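Local coordinates for polyketide synthase PksL (Bacillus subtilis, PDB 5E1V), which probably dehydrates beta-hydroxyacyl intermediates through its dehydratase domain during trans-AT polyketide assembly, apparently of bacillaene, at residues A225-R236 / L253-A264. Residues are numbered along the deposited sequence; the frame is centred on the assembly and turned at random.
Sequences ASALLQTDCMTR and LEFFNASGEKVA
Arg-236 reaches along the sheet surface to grip Glu-254 on the neighbouring antiparallel strand, an example of how a cross-strand pair can tie backbone register to side-chain charge. Their main chains form a hydrogen-bonded pair, and beyond it Arg-236 NE meets Glu-254 OE2 at 3.2 Å. Arg-236 NH2 meets Glu-254 OE1 at 3.0 Å and also bridges to Glu-121. This side-on, two-pronged grip is not coplanar: both oxygens lie near the guanidinium plane, yet the carboxylate is turned 52° from it and is approached from above its own plane. CG of Arg-236 stands anti to the backbone N (chi1 178°), and a bend at chi3 (66°) brings the guanidinium to the edge of the Phe-256 ring, whose CZ sits over one guanidinium face, off toward the rim. Glu-254 OE1 also receives Lys-262 NZ, itself paired with Glu-265, at 2.8 Å on its anti lone pair, and OE2 pairs with Lys-238; a glutamine here would probably cost the three cations the charge they share, leaving Arg-236 to Glu-121 and Lys-262 to Glu-265.

On the other face, Leu-229 crosses Phe-255 at about a right angle, its CD1 4.2 Å from the ring centroid in an off-centre CH-pi contact, while CD2 packs on Val-263 CG2. Cys-233 SG sits at the edge of the same ring. Thr-235 lies alongside Phe-255, its OG1 hydrogen-bonded to Ser-196. Val-263 and Ala-264 both face Phe-255 in a classic beta bulge, their amides sharing its carbonyl oxygen.

Within this hotdog-family domain, strand 248-256 runs between strands 232-245 and 262-273. Helix 190-203 packs against Leu-229, Leu-253 and Phe-255, and strand 168-174 flanks Thr-235 beyond the hairpin.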
loop_
_atom_site.group_PDB
_atom_site.type_symbol
_atom_site.label_atom_id
_atom_site.label_comp_id
_atom_site.label_asym_id
_atom_site.label_seq_id
_atom_site.Cartn_x
_atom_site.Cartn_y
_atom_site.Cartn_z
ATOM N N ALA A 225 4.164 5.802 -11.109
ATOM C CA ALA A 225 3.700 7.089 -10.599
ATOM C C ALA A 225 4.461 8.271 -11.267
ATOM O O ALA A 225 5.691 8.234 -11.430
ATOM C CB ALA A 225 3.880 7.140 -9.077
ATOM N N SER A 226 3.677 9.231 -11.742
ATOM C CA SER A 226 4.161 10.504 -12.312
ATOM C C SER A 226 4.211 11.618 -11.242
ATOM O O SER A 226 4.735 12.670 -11.487
ATOM C CB SER A 226 3.238 10.953 -13.487
ATOM O OG SER A 226 1.891 11.237 -13.077
ATOM N N ALA A 227 3.625 11.404 -10.064
ATOM C CA ALA A 227 3.639 12.416 -9.001
ATOM C C ALA A 227 3.430 11.707 -7.640
ATOM O O ALA A 227 2.981 10.566 -7.535
ATOM C CB ALA A 227 2.580 13.490 -9.218
ATOM N N LEU A 228 3.876 12.370 -6.603
ATOM C CA LEU A 228 3.739 11.848 -5.252
ATOM C C LEU A 228 2.304 11.802 -4.783
ATOM O O LEU A 228 1.439 12.611 -5.211
ATOM C CB LEU A 228 4.540 12.767 -4.330
ATOM C CG LEU A 228 6.029 12.961 -4.574
ATOM C CD1 LEU A 228 6.730 13.543 -3.302
ATOM C CD2 LEU A 228 6.783 11.669 -4.939
ATOM N N LEU A 229 2.000 10.899 -3.852
ATOM C CA LEU A 229 0.725 10.891 -3.186
ATOM C C LEU A 229 0.935 11.086 -1.706
ATOM O O LEU A 229 1.300 10.164 -1.031
ATOM C CB LEU A 229 0.008 9.557 -3.415
ATOM C CG LEU A 229 -0.216 9.286 -4.878
ATOM C CD1 LEU A 229 -0.525 7.782 -5.095
ATOM C CD2 LEU A 229 -1.358 10.110 -5.344
ATOM N N GLN A 230 0.668 12.295 -1.209
ATOM C CA GLN A 230 1.084 12.667 0.147
ATOM C C GLN A 230 -0.043 12.927 1.129
ATOM O O GLN A 230 -0.051 12.352 2.213
ATOM C CB GLN A 230 1.950 13.897 0.089
ATOM C CG GLN A 230 3.114 13.797 -0.888
ATOM C CD GLN A 230 4.024 14.958 -0.860
ATOM O OE1 GLN A 230 3.846 15.876 -1.623
ATOM N NE2 GLN A 230 5.086 14.885 -0.081
ATOM N N THR A 231 -0.986 13.815 0.733
ATOM C CA THR A 231 -2.099 14.291 1.594
ATOM C C THR A 231 -3.462 13.705 1.290
ATOM O O THR A 231 -4.341 13.549 2.201
ATOM C CB THR A 231 -2.176 15.811 1.515
ATOM O OG1 THR A 231 -2.069 16.202 0.118
ATOM C CG2 THR A 231 -1.032 16.451 2.219
ATOM N N ASP A 232 -3.685 13.398 0.009
ATOM C CA ASP A 232 -5.034 13.044 -0.441
ATOM C C ASP A 232 -4.926 12.408 -1.807
ATOM O O ASP A 232 -3.923 12.624 -2.491
ATOM C CB ASP A 232 -5.964 14.322 -0.488
ATOM C CG ASP A 232 -5.470 15.382 -1.461
ATOM O OD1 ASP A 232 -4.646 16.225 -1.087
ATOM O OD2 ASP A 232 -5.814 15.309 -2.656
ATOM N N CYS A 233 -5.958 11.637 -2.208
ATOM C CA CYS A 233 -6.047 11.238 -3.564
ATOM C C CYS A 233 -7.451 10.818 -3.836
ATOM O O CYS A 233 -8.272 10.617 -2.889
ATOM C CB CYS A 233 -5.070 10.076 -3.833
ATOM S SG CYS A 233 -5.378 8.621 -2.818
ATOM N N MET A 234 -7.723 10.643 -5.136
ATOM C CA MET A 234 -8.930 10.035 -5.570
ATOM C C MET A 234 -8.578 8.695 -6.203
ATOM O O MET A 234 -7.906 8.645 -7.213
ATOM C CB MET A 234 -9.650 10.961 -6.560
ATOM C CG MET A 234 -10.061 12.318 -5.955
ATOM S SD MET A 234 -11.632 12.103 -5.085
ATOM C CE MET A 234 -11.872 13.733 -4.373
ATOM N N THR A 235 -9.019 7.617 -5.593
ATOM C CA THR A 235 -8.730 6.273 -6.132
ATOM C C THR A 235 -9.923 5.591 -6.808
ATOM O O THR A 235 -10.974 5.316 -6.178
ATOM C CB THR A 235 -8.225 5.309 -5.062
ATOM O OG1 THR A 235 -7.121 5.913 -4.399
ATOM C CG2 THR A 235 -7.859 3.957 -5.690
ATOM N N ARG A 236 -9.707 5.168 -8.046
ATOM C CA ARG A 236 -10.770 4.483 -8.750
ATOM C C ARG A 236 -10.419 3.040 -8.868
ATOM O O ARG A 236 -9.267 2.686 -9.151
ATOM C CB ARG A 236 -10.960 5.053 -10.152
ATOM C CG ARG A 236 -12.061 4.293 -10.911
ATOM C CD ARG A 236 -12.238 4.811 -12.301
ATOM N NE ARG A 236 -11.083 4.570 -13.149
ATOM C CZ ARG A 236 -10.867 5.259 -14.266
ATOM N NH1 ARG A 236 -11.762 6.160 -14.667
ATOM N NH2 ARG A 236 -9.808 5.030 -15.010
ATOM N N LEU A 253 -5.609 -0.575 -8.706
ATOM C CA LEU A 253 -5.881 0.700 -8.049
ATOM C C LEU A 253 -5.382 1.853 -8.910
ATOM O O LEU A 253 -4.218 1.886 -9.269
ATOM C CB LEU A 253 -5.185 0.755 -6.627
ATOM C CG LEU A 253 -5.515 -0.290 -5.555
ATOM C CD1 LEU A 253 -4.706 -0.106 -4.230
ATOM C CD2 LEU A 253 -7.031 -0.434 -5.314
ATOM N N GLU A 254 -6.249 2.826 -9.235
ATOM C CA GLU A 254 -5.834 3.923 -10.112
ATOM C C GLU A 254 -5.858 5.196 -9.301
ATOM O O GLU A 254 -6.882 5.520 -8.767
ATOM C CB GLU A 254 -6.772 4.022 -11.331
ATOM C CG GLU A 254 -6.760 2.753 -12.141
ATOM C CD GLU A 254 -7.722 2.841 -13.295
ATOM O OE1 GLU A 254 -7.347 3.482 -14.329
ATOM O OE2 GLU A 254 -8.851 2.323 -13.101
ATOM N N PHE A 255 -4.745 5.897 -9.199
ATOM C CA PHE A 255 -4.667 7.081 -8.390
ATOM C C PHE A 255 -4.762 8.385 -9.171
ATOM O O PHE A 255 -4.031 8.622 -10.105
ATOM C CB PHE A 255 -3.462 7.048 -7.479
ATOM C CG PHE A 255 -3.381 5.798 -6.655
ATOM C CD1 PHE A 255 -2.732 4.656 -7.169
ATOM C CD2 PHE A 255 -3.875 5.750 -5.389
ATOM C CE1 PHE A 255 -2.617 3.508 -6.413
ATOM C CE2 PHE A 255 -3.795 4.582 -4.659
ATOM C CZ PHE A 255 -3.146 3.483 -5.146
ATOM N N PHE A 256 -5.650 9.263 -8.694
ATOM C CA PHE A 256 -5.818 10.593 -9.255
ATOM C C PHE A 256 -5.642 11.735 -8.251
ATOM O O PHE A 256 -6.078 11.628 -7.092
ATOM C CB PHE A 256 -7.251 10.686 -9.823
ATOM C CG PHE A 256 -7.526 9.730 -10.924
ATOM C CD1 PHE A 256 -7.935 8.454 -10.656
ATOM C CD2 PHE A 256 -7.397 10.117 -12.236
ATOM C CE1 PHE A 256 -8.169 7.560 -11.653
ATOM C CE2 PHE A 256 -7.657 9.238 -13.254
ATOM C CZ PHE A 256 -8.051 7.950 -12.957
ATOM N N ASN A 257 -5.054 12.849 -8.704
ATOM C CA ASN A 257 -4.950 14.033 -7.843
ATOM C C ASN A 257 -6.313 14.756 -7.689
ATOM O O ASN A 257 -7.307 14.411 -8.324
ATOM C CB ASN A 257 -3.757 14.949 -8.212
ATOM C CG ASN A 257 -3.894 15.606 -9.586
ATOM O OD1 ASN A 257 -4.998 15.647 -10.144
ATOM N ND2 ASN A 257 -2.757 16.013 -10.179
ATOM N N ALA A 258 -6.361 15.741 -6.815
ATOM C CA ALA A 258 -7.625 16.405 -6.500
ATOM C C ALA A 258 -8.181 17.132 -7.745
ATOM O O ALA A 258 -9.396 17.320 -7.879
ATOM C CB ALA A 258 -7.407 17.376 -5.334
ATOM N N SER A 259 -7.301 17.465 -8.670
ATOM C CA SER A 259 -7.715 18.035 -9.935
ATOM C C SER A 259 -8.220 16.984 -10.968
ATOM O O SER A 259 -8.659 17.336 -12.043
ATOM C CB SER A 259 -6.596 18.928 -10.452
ATOM O OG SER A 259 -5.800 18.242 -11.360
ATOM N N GLY A 260 -8.208 15.691 -10.625
ATOM C CA GLY A 260 -8.722 14.635 -11.509
ATOM C C GLY A 260 -7.746 14.013 -12.497
ATOM O O GLY A 260 -8.128 13.133 -13.300
ATOM N N GLU A 261 -6.485 14.410 -12.436
ATOM C CA GLU A 261 -5.522 13.840 -13.361
ATOM C C GLU A 261 -5.012 12.489 -12.836
ATOM O O GLU A 261 -4.792 12.350 -11.640
ATOM C CB GLU A 261 -4.366 14.770 -13.593
ATOM C CG GLU A 261 -4.761 16.141 -14.143
ATOM C CD GLU A 261 -3.791 17.232 -13.764
ATOM O OE1 GLU A 261 -3.056 17.047 -12.792
ATOM O OE2 GLU A 261 -3.788 18.324 -14.397
ATOM N N LYS A 262 -4.908 11.493 -13.704
ATOM C CA LYS A 262 -4.308 10.177 -13.280
ATOM C C LYS A 262 -2.825 10.369 -13.025
ATOM O O LYS A 262 -2.106 10.913 -13.876
ATOM C CB LYS A 262 -4.522 9.080 -14.296
ATOM C CG LYS A 262 -3.993 7.720 -13.833
ATOM C CD LYS A 262 -4.627 6.566 -14.602
ATOM C CE LYS A 262 -4.036 5.214 -14.202
ATOM N NZ LYS A 262 -4.737 4.161 -14.981
ATOM N N VAL A 263 -2.367 9.985 -11.831
ATOM C CA VAL A 263 -0.941 10.096 -11.452
ATOM C C VAL A 263 -0.219 8.805 -11.008
ATOM O O VAL A 263 0.982 8.814 -10.892
ATOM C CB VAL A 263 -0.731 11.118 -10.363
ATOM C CG1 VAL A 263 -1.166 12.451 -10.923
ATOM C CG2 VAL A 263 -1.520 10.782 -9.069
ATOM N N ALA A 264 -0.962 7.743 -10.751
ATOM C CA ALA A 264 -0.362 6.504 -10.415
ATOM C C ALA A 264 -1.270 5.311 -10.670
ATOM O O ALA A 264 -2.480 5.381 -10.773
ATOM C CB ALA A 264 0.182 6.500 -8.954
HETATM O O HOH W 1 -4.252 15.879 -5.120
#